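Local coordinates for protein putative esterase (Uncultured bacterium, PDB 7C4D) that probably hydrolyses carboxylic ester bonds, as a marine bacterial esterase built on the alpha/beta hydrolase fold, at residues Phe263-Lys266 and Thr267-Leu271; Pro131-Lys134 and Thr135-Ile139; Lys231-Pro234 and Leu235-Ile239; Ile42-Glu45 and Leu46-Tyr49. All blocks are in the same frame, centred on the assembly; numbering follows the deposited sequence.

Contact 1: residues Phe263-Lys266 and Thr267-Leu271; sequences FIQK and TLEFL
Two donors of Thr267 grip the carbonyl oxygen of Phe263, one turn back on the helix. The hydroxyl OG1 donates to Phe263 O over 2.9 Å, and the amide N of Thr267 reaches the same oxygen at 3.1 Å from the opposite face of the carbonyl plane. The hydroxyl stands 38° out of that plane, so it does not sit on a lone pair. With OG1 turned beside its own backbone N (chi1 -63°), the hydroxyl folds back over the preceding turn, where it also meets the Phe263 ring obliquely, 3.5 Å from CE1. Without the hydroxyl, as with an alanine here, Phe263 O would probably keep only the amide donor and a gap open beside that ring. The ladder continues with Leu268 N to Ile264 O at 2.8 Å and Glu269 N to Gln265 O at 3.0 Å, then fades to a weak bond from Phe270 N to Lys266 O. On the flank, Ile264 CG2 lies 3.8 Å from Leu268 CD1, the two side chains side by side and both touching helix 40-46. Glu269 lies beside Gln265, its carboxylate near Gln265 CG, while Glu269 OE1 stays 4.2 Å from Lys266 NZ, beyond a salt bridge. Phe263 also meets Trp39 edge-to-face. The chemistry thus divides by side: a buried hydroxyl satisfied by the helix's own backbone where it faces the sheet, loosely matched opposite charges outside.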
loop_
_atom_site.group_PDB
_atom_site.type_symbol
_atom_site.label_atom_id
_atom_site.label_comp_id
_atom_site.label_asym_id
_atom_site.label_seq_id
_atom_site.Cartn_x
_atom_site.Cartn_y
_atom_site.Cartn_z
ATOM N N PHE A 263 13.867 5.650 -5.780
ATOM C CA PHE A 263 13.192 5.030 -4.657
ATOM C C PHE A 263 14.188 4.135 -3.922
ATOM O O PHE A 263 14.307 4.176 -2.707
ATOM C CB PHE A 263 11.927 4.288 -5.096
ATOM C CG PHE A 263 11.081 3.838 -3.929
ATOM C CD1 PHE A 263 11.340 2.644 -3.274
ATOM C CD2 PHE A 263 10.035 4.619 -3.467
ATOM C CE1 PHE A 263 10.590 2.246 -2.169
ATOM C CE2 PHE A 263 9.265 4.205 -2.384
ATOM C CZ PHE A 263 9.562 3.043 -1.711
ATOM N N ILE A 264 14.942 3.366 -4.693
ATOM C CA ILE A 264 15.890 2.402 -4.169
ATOM C C ILE A 264 17.037 3.119 -3.458
ATOM O O ILE A 264 17.520 2.677 -2.417
ATOM C CB ILE A 264 16.318 1.491 -5.339
ATOM C CG1 ILE A 264 15.180 0.522 -5.664
ATOM C CG2 ILE A 264 17.607 0.727 -5.055
ATOM C CD1 ILE A 264 15.145 0.057 -7.089
ATOM N N GLN A 265 17.452 4.247 -4.029
ATOM C CA GLN A 265 18.532 5.047 -3.496
ATOM C C GLN A 265 18.192 5.483 -2.077
ATOM O O GLN A 265 18.970 5.219 -1.170
ATOM C CB GLN A 265 18.829 6.162 -4.500
ATOM C CG GLN A 265 19.311 7.502 -3.971
ATOM C CD GLN A 265 19.339 8.488 -5.124
ATOM O OE1 GLN A 265 19.686 8.140 -6.253
ATOM N NE2 GLN A 265 18.937 9.723 -4.866
ATOM N N LYS A 266 17.045 6.157 -1.904
ATOM C CA LYS A 266 16.635 6.691 -0.611
ATOM C C LYS A 266 16.391 5.596 0.435
ATOM O O LYS A 266 16.721 5.806 1.594
ATOM C CB LYS A 266 15.394 7.551 -0.788
ATOM C CG LYS A 266 15.612 8.748 -1.691
ATOM C CD LYS A 266 16.845 9.541 -1.367
ATOM C CE LYS A 266 16.871 10.864 -2.105
ATOM N NZ LYS A 266 18.159 11.561 -1.877
ATOM N N THR A 267 15.851 4.453 0.004
ATOM C CA THR A 267 15.607 3.261 0.807
ATOM C C THR A 267 16.943 2.686 1.289
ATOM O O THR A 267 17.084 2.372 2.473
ATOM C CB THR A 267 14.792 2.237 -0.010
ATOM O OG1 THR A 267 13.512 2.788 -0.333
ATOM C CG2 THR A 267 14.661 0.858 0.614
ATOM N N LEU A 268 17.935 2.537 0.387
ATOM C CA LEU A 268 19.206 1.903 0.763
ATOM C C LEU A 268 20.073 2.820 1.607
ATOM O O LEU A 268 20.878 2.340 2.390
ATOM C CB LEU A 268 19.979 1.366 -0.450
ATOM C CG LEU A 268 19.362 0.106 -1.096
ATOM C CD1 LEU A 268 20.067 -0.311 -2.398
ATOM C CD2 LEU A 268 19.276 -1.077 -0.132
ATOM N N GLU A 269 19.898 4.139 1.469
ATOM C CA GLU A 269 20.624 5.064 2.326
ATOM C C GLU A 269 20.039 5.105 3.756
ATOM O O GLU A 269 20.741 5.483 4.695
ATOM C CB GLU A 269 20.688 6.438 1.655
ATOM C CG GLU A 269 21.555 6.465 0.395
ATOM C CD GLU A 269 21.421 7.695 -0.507
ATOM O OE1 GLU A 269 20.587 8.598 -0.212
ATOM O OE2 GLU A 269 22.121 7.755 -1.528
ATOM N N PHE A 270 18.763 4.719 3.933
ATOM C CA PHE A 270 18.089 4.769 5.241
ATOM C C PHE A 270 18.191 3.429 5.978
ATOM O O PHE A 270 18.564 3.396 7.118
ATOM C CB PHE A 270 16.629 5.227 5.084
ATOM C CG PHE A 270 15.814 5.231 6.354
ATOM C CD1 PHE A 270 16.082 6.140 7.362
ATOM C CD2 PHE A 270 14.800 4.298 6.572
ATOM C CE1 PHE A 270 15.338 6.133 8.546
ATOM C CE2 PHE A 270 14.021 4.328 7.731
ATOM C CZ PHE A 270 14.288 5.257 8.716
ATOM N N LEU A 271 17.877 2.299 5.328
ATOM C CA LEU A 271 17.837 1.014 6.009
ATOM C C LEU A 271 19.242 0.506 6.340
ATOM O O LEU A 271 20.178 0.797 5.622
ATOM C CB LEU A 271 17.128 -0.008 5.136
ATOM C CG LEU A 271 15.675 0.289 4.801
ATOM C CD1 LEU A 271 15.116 -0.834 3.949
ATOM C CD2 LEU A 271 14.860 0.491 6.082
ATOM O OXT LEU A 271 19.438 -0.230 7.336
#

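Contact 2: residues Pro131-Lys134 and Thr135-Ile139; sequences PNVK and THKKI
Asn132 and His136 form a side-chain-to-backbone contact within the first turns of helix 131-144, which opens the helical insertion between strands 113-119 and 217-222, consistent with the cap of alpha/beta hydrolases. Asn132 O takes two bonds from His136, backbone N at 3.1 Å and ring ND1 at 3.0 Å, from opposite faces of the carbonyl plane. The oxygen lies at the edge of the imidazole, near its plane, and ND1 carries the proton, with an N-H...O angle of 153°. Asn132 OD1 is also close to ND1, but at a poor angle, its amide nearly perpendicular to the ring. A phenylalanine in place of His136 would probably lose the ring bond to Asn132 O and leave the aromatic group freer to turn. Pro131 O is likewise shared: Thr135 OG1 donates at 3.0 Å in the carbonyl plane, while Thr135 N comes from above it. The chain of exposed Lys137 runs alongside the buried Val133, its NZ 4.0 Å from Val133 CG1. An acetate ion, probably from the crystallisation liquor, lies about 3 Å from the His136 side chain. Helix 199-203 packs over this buried side, Met203 touching Asn132, Val133 and His136 and Ile199 touching His136, while Leu32 meets the imidazole.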
loop_
_atom_site.group_PDB
_atom_site.type_symbol
_atom_site.label_atom_id
_atom_site.label_comp_id
_atom_site.label_asym_id
_atom_site.label_seq_id
_atom_site.Cartn_x
_atom_site.Cartn_y
_atom_site.Cartn_z
ATOM N N PRO A 131 -8.201 15.712 -2.644
ATOM C CA PRO A 131 -8.076 14.871 -3.840
ATOM C C PRO A 131 -7.829 13.384 -3.565
ATOM O O PRO A 131 -8.062 12.551 -4.434
ATOM C CB PRO A 131 -6.870 15.468 -4.584
ATOM C CG PRO A 131 -6.707 16.857 -4.001
ATOM C CD PRO A 131 -7.155 16.737 -2.560
ATOM N N ASN A 132 -7.344 13.044 -2.363
ATOM C CA ASN A 132 -7.235 11.647 -1.979
ATOM C C ASN A 132 -8.627 11.017 -1.960
ATOM O O ASN A 132 -8.854 10.026 -2.659
ATOM C CB ASN A 132 -6.543 11.435 -0.627
ATOM C CG ASN A 132 -6.275 9.975 -0.293
ATOM O OD1 ASN A 132 -6.324 9.098 -1.154
ATOM N ND2 ASN A 132 -5.952 9.696 0.960
ATOM N N VAL A 133 -9.539 11.600 -1.161
ATOM C CA VAL A 133 -10.873 11.048 -0.984
ATOM C C VAL A 133 -11.612 11.079 -2.322
ATOM O O VAL A 133 -12.214 10.078 -2.707
ATOM C CB VAL A 133 -11.655 11.728 0.150
ATOM C CG1 VAL A 133 -13.105 11.285 0.164
ATOM C CG2 VAL A 133 -11.003 11.489 1.509
ATOM N N LYS A 134 -11.440 12.169 -3.077
ATOM C CA LYS A 134 -12.140 12.388 -4.334
ATOM C C LYS A 134 -11.747 11.327 -5.348
ATOM O O LYS A 134 -12.607 10.771 -6.033
ATOM C CB LYS A 134 -11.842 13.776 -4.897
ATOM C CG LYS A 134 -12.666 14.906 -4.307
ATOM C CD LYS A 134 -12.021 16.276 -4.463
ATOM C CE LYS A 134 -13.024 17.411 -4.371
ATOM N NZ LYS A 134 -14.361 16.954 -3.917
ATOM N N THR A 135 -10.444 11.060 -5.439
ATOM C CA THR A 135 -9.930 10.157 -6.456
ATOM C C THR A 135 -10.382 8.746 -6.135
ATOM O O THR A 135 -10.765 8.023 -7.040
ATOM C CB THR A 135 -8.433 10.362 -6.714
ATOM O OG1 THR A 135 -8.382 11.658 -7.304
ATOM C CG2 THR A 135 -7.823 9.395 -7.701
ATOM N N HIS A 136 -10.388 8.394 -4.847
ATOM C CA HIS A 136 -10.863 7.083 -4.432
ATOM C C HIS A 136 -12.346 6.919 -4.761
ATOM O O HIS A 136 -12.739 5.881 -5.286
ATOM C CB HIS A 136 -10.423 6.764 -2.997
ATOM C CG HIS A 136 -9.008 6.291 -2.999
ATOM N ND1 HIS A 136 -7.942 7.158 -3.134
ATOM C CD2 HIS A 136 -8.477 5.052 -3.003
ATOM C CE1 HIS A 136 -6.820 6.475 -3.181
ATOM N NE2 HIS A 136 -7.120 5.186 -3.117
ATOM N N LYS A 137 -13.142 7.966 -4.504
ATOM C CA LYS A 137 -14.576 7.965 -4.779
ATOM C C LYS A 137 -14.830 7.675 -6.260
ATOM O O LYS A 137 -15.657 6.834 -6.599
ATOM C CB LYS A 137 -15.216 9.283 -4.331
ATOM C CG LYS A 137 -15.375 9.463 -2.831
ATOM C CD LYS A 137 -16.065 8.298 -2.155
ATOM C CE LYS A 137 -17.162 8.750 -1.213
ATOM N NZ LYS A 137 -16.849 10.080 -0.632
ATOM N N LYS A 138 -14.097 8.362 -7.134
ATOM C CA LYS A 138 -14.127 8.102 -8.568
ATOM C C LYS A 138 -13.808 6.639 -8.898
ATOM O O LYS A 138 -14.645 5.960 -9.478
ATOM C CB LYS A 138 -13.208 9.084 -9.292
ATOM C CG LYS A 138 -13.651 10.541 -9.222
ATOM C CD LYS A 138 -12.611 11.505 -9.755
ATOM C CE LYS A 138 -12.159 11.170 -11.164
ATOM N NZ LYS A 138 -10.707 11.410 -11.346
ATOM N N ILE A 139 -12.624 6.141 -8.488
ATOM C CA ILE A 139 -12.169 4.786 -8.775
ATOM C C ILE A 139 -13.230 3.758 -8.378
ATOM O O ILE A 139 -13.475 2.809 -9.119
ATOM C CB ILE A 139 -10.809 4.474 -8.089
ATOM C CG1 ILE A 139 -9.653 5.307 -8.658
ATOM C CG2 ILE A 139 -10.504 2.975 -8.155
ATOM C CD1 ILE A 139 -8.544 5.663 -7.667
#

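Contact 3: residues Lys231-Pro234 and Leu235-Ile239; sequences KDIP and LIKEI
Leu235 opens the second segment with its CB 4.1 Å from Asp232 O. Pro234, just before it, has no amide hydrogen to give, but its carbonyl still serves as an acceptor farther along the helix. Ile236 comes next and makes the straightest bond of the group: its N donates to Asp232 O at 3.0 Å with an N-H...O angle of 173°. The Ile236 side chain bends back over the same carbonyl because CG1 is placed beside its own backbone N (chi1 -68°), which sets CG1 3.3 Å from Asp232 O and brings CD1 to 4.1 Å from Asp232 CB. The carboxylate of Asp232 is engaged elsewhere, OD2 accepting a hydrogen bond from Thr229 N, a few residues earlier in the chain. Lys237 N then donates to Ile233 O at 2.9 Å. The aliphatic start of the lysine chain lies alongside Ile233, Lys237 CG meeting Ile233 CG2 at 3.9 Å, before further bends take NZ to hydrogen bonds with Pro241 O and Ala243 O. Glu238 N completes the set with a bond to Pro234 O at 3.0 Å, and its CB rests near that same oxygen. At the end of the segment, the side chain of Ile239 touches Pro123. Ile233 and Ile236 both pack on Leu245, so the apolar side of this short helix rests on strand 244-248. Strand 217-222, helix 232-239 and strand 244-248 make up a beta-alpha-beta unit of the alpha/beta hydrolase fold, the second strand forming one edge of the main sheet.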
loop_
_atom_site.group_PDB
_atom_site.type_symbol
_atom_site.label_atom_id
_atom_site.label_comp_id
_atom_site.label_asym_id
_atom_site.label_seq_id
_atom_site.Cartn_x
_atom_site.Cartn_y
_atom_site.Cartn_z
ATOM N N LYS A 231 1.599 20.889 6.707
ATOM C CA LYS A 231 0.787 20.758 7.910
ATOM C C LYS A 231 0.822 19.334 8.464
ATOM O O LYS A 231 0.441 19.121 9.614
ATOM C CB LYS A 231 -0.644 21.258 7.689
ATOM C CG LYS A 231 -1.248 20.970 6.323
ATOM C CD LYS A 231 -2.225 19.812 6.323
ATOM C CE LYS A 231 -3.243 19.928 5.209
ATOM N NZ LYS A 231 -4.059 18.697 5.075
ATOM N N ASP A 232 1.300 18.377 7.652
ATOM C CA ASP A 232 1.460 16.988 8.065
ATOM C C ASP A 232 2.684 16.812 8.967
ATOM O O ASP A 232 2.673 15.958 9.857
ATOM C CB ASP A 232 1.455 16.044 6.863
ATOM C CG ASP A 232 0.111 16.013 6.175
ATOM O OD1 ASP A 232 -0.898 15.778 6.869
ATOM O OD2 ASP A 232 0.081 16.238 4.960
ATOM N N ILE A 233 3.715 17.645 8.766
ATOM C CA ILE A 233 4.953 17.525 9.525
ATOM C C ILE A 233 4.701 17.526 11.037
ATOM O O ILE A 233 5.299 16.703 11.742
ATOM C CB ILE A 233 6.063 18.501 9.054
ATOM C CG1 ILE A 233 6.180 18.495 7.526
ATOM C CG2 ILE A 233 7.396 18.152 9.708
ATOM C CD1 ILE A 233 6.894 19.689 6.932
ATOM N N PRO A 234 3.833 18.406 11.603
ATOM C CA PRO A 234 3.588 18.397 13.050
ATOM C C PRO A 234 3.129 17.061 13.641
ATOM O O PRO A 234 3.691 16.588 14.627
ATOM C CB PRO A 234 2.538 19.512 13.266
ATOM C CG PRO A 234 2.630 20.408 12.044
ATOM C CD PRO A 234 3.098 19.494 10.925
ATOM N N LEU A 235 2.108 16.438 13.042
ATOM C CA LEU A 235 1.629 15.141 13.518
ATOM C C LEU A 235 2.633 14.011 13.241
ATOM O O LEU A 235 2.835 13.180 14.130
ATOM C CB LEU A 235 0.233 14.849 12.947
ATOM C CG LEU A 235 -0.348 13.454 13.199
ATOM C CD1 LEU A 235 -0.490 13.141 14.683
ATOM C CD2 LEU A 235 -1.708 13.319 12.526
ATOM N N ILE A 236 3.267 13.985 12.042
ATOM C CA ILE A 236 4.353 13.041 11.758
ATOM C C ILE A 236 5.371 13.064 12.906
ATOM O O ILE A 236 5.710 12.010 13.455
ATOM C CB ILE A 236 5.023 13.304 10.377
ATOM C CG1 ILE A 236 4.070 12.996 9.215
ATOM C CG2 ILE A 236 6.325 12.518 10.250
ATOM C CD1 ILE A 236 4.539 13.480 7.803
ATOM N N LYS A 237 5.822 14.275 13.294
ATOM C CA LYS A 237 6.882 14.465 14.285
ATOM C C LYS A 237 6.438 14.108 15.707
ATOM O O LYS A 237 7.259 13.635 16.492
ATOM C CB LYS A 237 7.490 15.872 14.201
ATOM C CG LYS A 237 8.309 16.157 12.942
ATOM C CD LYS A 237 9.403 15.139 12.700
ATOM C CE LYS A 237 10.676 15.750 12.151
ATOM N NZ LYS A 237 11.878 15.059 12.678
ATOM N N GLU A 238 5.148 14.317 16.014
ATOM C CA GLU A 238 4.532 13.945 17.277
ATOM C C GLU A 238 4.576 12.433 17.449
ATOM O O GLU A 238 4.967 11.931 18.507
ATOM C CB GLU A 238 3.086 14.436 17.236
ATOM C CG GLU A 238 2.432 14.624 18.591
ATOM C CD GLU A 238 0.947 14.909 18.430
ATOM O OE1 GLU A 238 0.607 15.881 17.736
ATOM O OE2 GLU A 238 0.131 14.122 18.943
ATOM N N ILE A 239 4.192 11.695 16.397
ATOM C CA ILE A 239 4.224 10.241 16.484
ATOM C C ILE A 239 5.670 9.712 16.388
ATOM O O ILE A 239 6.065 8.813 17.133
ATOM C CB ILE A 239 3.325 9.653 15.377
ATOM C CG1 ILE A 239 1.883 10.163 15.457
ATOM C CG2 ILE A 239 3.397 8.140 15.346
ATOM C CD1 ILE A 239 1.047 9.827 14.249
#

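Contact 4: residues Ile42-Glu45 and Leu46-Tyr49; sequences IANE and LKDY
Leu46 N donates to Ile42 O over 3.0 Å, with an N-H...O angle of 168°, a regular bond of helix 40-46. Beside it, Ile42 and Leu46 run side by side, and CG2 of the isoleucine meets CD1 of the leucine at 3.6 Å. Leu46 CG, set beside its own backbone N (chi1 -57°), also comes within 3.3 Å of Ile42 O, so the leucine lies back along the turn before it. The helical pattern then weakens. Lys47 N still reaches Ala43 O at 3.0 Å, but its donor stands 46° out of the carbonyl plane and the bond is bent. With Asp48 the spacing changes: its N bonds to Glu45 O at 3.3 Å, only three residues back, as the chain tightens into a turn. The lysine takes the crowded position at its first torsion, with CG between N and the carbonyl carbon, and then extends straight, passing 3.2 Å from Asn44 O at CG and ending with NZ 3.6 Å from Asn44 OD1. Within this turn, Asp48 CB lies over the centre of one face of the Tyr49 ring, 3.8 Å above its plane. Ala43 and Leu46 pack on strand 51-55 at Val52, while Ile42 and Leu46 also meet helix 260-270. The chemistry implies a helix end held chiefly by its backbone: the apolar side chains are buried against strand 51-55 or helix 260-270, Leu46 touching both, whereas Asp48 and Tyr49 are exposed where the chain turns, Tyr49 also touching Leu268.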
loop_
_atom_site.group_PDB
_atom_site.type_symbol
_atom_site.label_atom_id
_atom_site.label_comp_id
_atom_site.label_asym_id
_atom_site.label_seq_id
_atom_site.Cartn_x
_atom_site.Cartn_y
_atom_site.Cartn_z
ATOM N N ILE A 42 11.357 -3.187 -7.771
ATOM C CA ILE A 42 12.077 -2.652 -6.620
ATOM C C ILE A 42 12.683 -3.770 -5.752
ATOM O O ILE A 42 13.843 -3.674 -5.334
ATOM C CB ILE A 42 11.255 -1.583 -5.865
ATOM C CG1 ILE A 42 11.375 -0.255 -6.604
ATOM C CG2 ILE A 42 11.643 -1.451 -4.363
ATOM C CD1 ILE A 42 10.161 0.574 -6.508
ATOM N N ALA A 43 11.946 -4.876 -5.573
ATOM C CA ALA A 43 12.400 -6.019 -4.805
ATOM C C ALA A 43 13.546 -6.716 -5.527
ATOM O O ALA A 43 14.237 -7.546 -4.927
ATOM C CB ALA A 43 11.288 -7.018 -4.659
ATOM N N ASN A 44 13.607 -6.489 -6.848
ATOM C CA ASN A 44 14.673 -7.047 -7.667
ATOM C C ASN A 44 16.021 -6.490 -7.228
ATOM O O ASN A 44 16.895 -7.281 -7.022
ATOM C CB ASN A 44 14.437 -6.968 -9.176
ATOM C CG ASN A 44 13.734 -8.212 -9.699
ATOM O OD1 ASN A 44 13.709 -9.265 -9.043
ATOM N ND2 ASN A 44 13.126 -8.089 -10.871
ATOM N N GLU A 45 16.147 -5.172 -7.040
ATOM C CA GLU A 45 17.311 -4.562 -6.415
ATOM C C GLU A 45 17.455 -4.872 -4.919
ATOM O O GLU A 45 18.536 -5.308 -4.508
ATOM C CB GLU A 45 17.407 -3.097 -6.817
ATOM C CG GLU A 45 17.708 -3.002 -8.297
ATOM C CD GLU A 45 17.943 -1.619 -8.855
ATOM O OE1 GLU A 45 18.668 -0.821 -8.216
ATOM O OE2 GLU A 45 17.409 -1.342 -9.937
ATOM N N LEU A 46 16.377 -4.704 -4.122
ATOM C CA LEU A 46 16.456 -4.823 -2.665
ATOM C C LEU A 46 16.840 -6.231 -2.202
ATOM O O LEU A 46 17.434 -6.371 -1.148
ATOM C CB LEU A 46 15.199 -4.282 -1.972
ATOM C CG LEU A 46 14.811 -2.812 -2.250
ATOM C CD1 LEU A 46 13.573 -2.417 -1.449
ATOM C CD2 LEU A 46 15.937 -1.867 -1.870
ATOM N N LYS A 47 16.550 -7.274 -2.991
ATOM C CA LYS A 47 16.801 -8.655 -2.594
ATOM C C LYS A 47 18.308 -8.993 -2.494
ATOM O O LYS A 47 18.658 -10.011 -1.900
ATOM C CB LYS A 47 16.145 -9.628 -3.584
ATOM C CG LYS A 47 16.833 -9.708 -4.943
ATOM C CD LYS A 47 16.208 -10.697 -5.898
ATOM C CE LYS A 47 16.984 -10.745 -7.198
ATOM N NZ LYS A 47 16.313 -11.639 -8.172
ATOM N N ASP A 48 19.205 -8.161 -3.057
ATOM C CA ASP A 48 20.628 -8.402 -2.853
ATOM C C ASP A 48 21.037 -8.135 -1.407
ATOM O O ASP A 48 22.098 -8.605 -1.005
ATOM C CB ASP A 48 21.504 -7.523 -3.739
ATOM C CG ASP A 48 21.322 -7.765 -5.231
ATOM O OD1 ASP A 48 20.887 -8.850 -5.610
ATOM O OD2 ASP A 48 21.548 -6.824 -5.986
ATOM N N TYR A 49 20.234 -7.362 -0.644
ATOM C CA TYR A 49 20.672 -6.964 0.680
ATOM C C TYR A 49 19.726 -7.462 1.776
ATOM O O TYR A 49 20.069 -7.450 2.960
ATOM C CB TYR A 49 20.835 -5.442 0.738
ATOM C CG TYR A 49 21.629 -4.902 -0.422
ATOM C CD1 TYR A 49 23.012 -5.057 -0.486
ATOM C CD2 TYR A 49 20.994 -4.274 -1.475
ATOM C CE1 TYR A 49 23.727 -4.626 -1.587
ATOM C CE2 TYR A 49 21.708 -3.781 -2.550
ATOM C CZ TYR A 49 23.079 -3.965 -2.606
ATOM O OH TYR A 49 23.754 -3.446 -3.656
#

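Contacts 1 to 3 lie within single helices; contact 4 is where helix 40-46 runs out into a turn. Contacts 1 and 4 touch, their centres about 11 Å apart: Leu268 meets Leu46 and Tyr49, and Ile264 meets Ile42, so helices 260-270 and 40-46 pack together on one side of the sheet. Contact 2 lies on the opposite side of the chain's centre from contact 4, beside helix 199-203. Contact 3 is the surface case, with a single buried residue among those that touch, whereas the other three are partly buried. In contacts 1 and 2 threonine hydroxyls and a histidine ring bond back to carbonyls; contacts 3 and 4 rely on backbone bonds and aliphatic packing.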